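Local coordinates for MTH396 protein (Methanothermobacter thermautotrophicus, PDB 1NXH) that is of unknown function, belongs to the EhaM (DUF1959) family and forms a mostly helical homodimer with disulfide bonds between its subunits, at residues 78-81 with 82-86. Sequence-based numbering, arbitrary orientation.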
loop_
_atom_site.group_PDB
_atom_site.type_symbol
_atom_site.label_atom_id
_atom_site.label_comp_id
_atom_site.label_asym_id
_atom_site.label_seq_id
_atom_site.Cartn_x
_atom_site.Cartn_y
_atom_site.Cartn_z
ATOM N N CYS A 78 -3.318 4.358 -7.803
ATOM C CA CYS A 78 -4.248 3.424 -8.433
ATOM C C CYS A 78 -5.254 4.305 -9.161
ATOM O O CYS A 78 -5.652 4.021 -10.289
ATOM C CB CYS A 78 -4.979 2.586 -7.374
ATOM S SG CYS A 78 -6.108 1.276 -7.986
ATOM N N TRP A 79 -5.633 5.396 -8.497
ATOM C CA TRP A 79 -6.613 6.333 -9.020
ATOM C C TRP A 79 -6.019 7.345 -9.962
ATOM O O TRP A 79 -6.430 7.461 -11.121
ATOM C CB TRP A 79 -7.287 7.079 -7.874
ATOM C CG TRP A 79 -8.136 6.211 -7.042
ATOM C CD1 TRP A 79 -7.797 5.607 -5.867
ATOM C CD2 TRP A 79 -9.467 5.794 -7.344
ATOM N NE1 TRP A 79 -8.844 4.831 -5.413
ATOM C CE2 TRP A 79 -9.881 4.929 -6.304
ATOM C CE3 TRP A 79 -10.353 6.068 -8.394
ATOM C CZ2 TRP A 79 -11.141 4.334 -6.283
ATOM C CZ3 TRP A 79 -11.607 5.480 -8.377
ATOM C CH2 TRP A 79 -11.991 4.620 -7.326
ATOM N N LEU A 80 -5.055 8.091 -9.450
ATOM C CA LEU A 80 -4.433 9.113 -10.254
ATOM C C LEU A 80 -3.919 8.622 -11.591
ATOM O O LEU A 80 -3.849 9.385 -12.542
ATOM C CB LEU A 80 -3.304 9.763 -9.466
ATOM C CG LEU A 80 -3.766 10.975 -8.670
ATOM C CD1 LEU A 80 -5.215 10.823 -8.280
ATOM C CD2 LEU A 80 -2.892 11.127 -7.449
ATOM N N VAL A 81 -3.568 7.350 -11.682
ATOM C CA VAL A 81 -3.047 6.855 -12.931
ATOM C C VAL A 81 -3.907 5.774 -13.558
ATOM O O VAL A 81 -4.657 6.033 -14.511
ATOM C CB VAL A 81 -1.623 6.358 -12.718
ATOM C CG1 VAL A 81 -1.032 5.830 -14.013
ATOM C CG2 VAL A 81 -0.772 7.516 -12.175
ATOM N N ASP A 82 -3.827 4.570 -13.014
ATOM C CA ASP A 82 -4.575 3.446 -13.558
ATOM C C ASP A 82 -6.035 3.762 -13.889
ATOM O O ASP A 82 -6.564 3.301 -14.904
ATOM C CB ASP A 82 -4.514 2.267 -12.583
ATOM C CG ASP A 82 -3.098 2.018 -12.034
ATOM O OD1 ASP A 82 -2.904 0.992 -11.338
ATOM O OD2 ASP A 82 -2.182 2.839 -12.281
ATOM N N VAL A 83 -6.688 4.561 -13.051
ATOM C CA VAL A 83 -8.098 4.881 -13.261
ATOM C C VAL A 83 -8.405 6.197 -13.954
ATOM O O VAL A 83 -8.934 6.214 -15.054
ATOM C CB VAL A 83 -8.858 4.902 -11.936
ATOM C CG1 VAL A 83 -10.317 5.124 -12.199
ATOM C CG2 VAL A 83 -8.647 3.619 -11.196
HETATM N N MSE A 84 -8.099 7.302 -13.290
HETATM C CA MSE A 84 -8.382 8.608 -13.856
HETATM C C MSE A 84 -7.383 9.025 -14.935
HETATM O O MSE A 84 -7.754 9.659 -15.922
HETATM C CB MSE A 84 -8.454 9.650 -12.732
HETATM C CG MSE A 84 -9.379 9.220 -11.601
HETATM SE SE MSE A 84 -9.792 10.576 -10.288
HETATM C CE MSE A 84 -8.426 10.251 -9.005
ATOM N N GLU A 85 -6.121 8.655 -14.774
ATOM C CA GLU A 85 -5.111 9.028 -15.758
ATOM C C GLU A 85 -4.763 10.516 -15.676
ATOM O O GLU A 85 -4.373 11.129 -16.660
ATOM C CB GLU A 85 -5.588 8.688 -17.170
ATOM C CG GLU A 85 -5.936 7.238 -17.372
ATOM C CD GLU A 85 -6.233 6.938 -18.824
ATOM O OE1 GLU A 85 -5.356 7.208 -19.671
ATOM O OE2 GLU A 85 -7.340 6.442 -19.130
ATOM N N ILE A 86 -4.918 11.082 -14.489
ATOM C CA ILE A 86 -4.599 12.476 -14.225
ATOM C C ILE A 86 -3.078 12.648 -14.313
ATOM O O ILE A 86 -2.569 13.751 -14.549
ATOM C CB ILE A 86 -5.037 12.857 -12.812
ATOM C CG1 ILE A 86 -6.554 12.801 -12.708
ATOM C CG2 ILE A 86 -4.498 14.219 -12.440
ATOM C CD1 ILE A 86 -7.049 13.002 -11.292
#
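Val-83 and Trp-79, four residues apart on helix 77-83, run alongside each other in the same direction. From CB, which sits 3.6 Å from Trp-79 O, the valine divides into two methyls with different neighbours. CG1 is anti to the backbone N (chi1 -176°), which carries it to the benzene end of the indole, 3.9 Å from Trp-79 CE3 and almost as near CZ3, approaching the ring obliquely. CG2 turns back over the preceding turn, where Cys-78 O is its nearest neighbour. With alanine at Val-83 both methyls are gone, and the benzene end of the indole and Phe-59 of the second subunit are likely to lose a packing partner.

The backbone evidence is for a widened, pi-type turn: Val-83 N donates to Cys-78 O at 3.0 Å with an N-H...O angle of 130°, and Met-84 N donates more straightly to Trp-79 O at 2.7 Å and 158°. Both bonds join residue i to i+5, one residue wider than alpha-helical bonding. Glu-85 is the first residue beyond the helix with non-helical backbone angles, its phi being positive, and a weak bond from Ile-86 N to Leu-80 O follows.

Selenomethionine Met-84, poorly ordered, bends at chi3, bringing CE to 3.6 Å from Trp-79 CB and beside Leu-80 CD1. That leucine methyl also approaches Ile-86 CD1 at 4.1 Å, and the two residues rest on helix 109-124 through Leu-120 and Leu-124. Cys-78 SG forms the interchain disulfide with Cys-66 of the second subunit, whose Arg-58 makes a salt bridge to Glu-85 OE2.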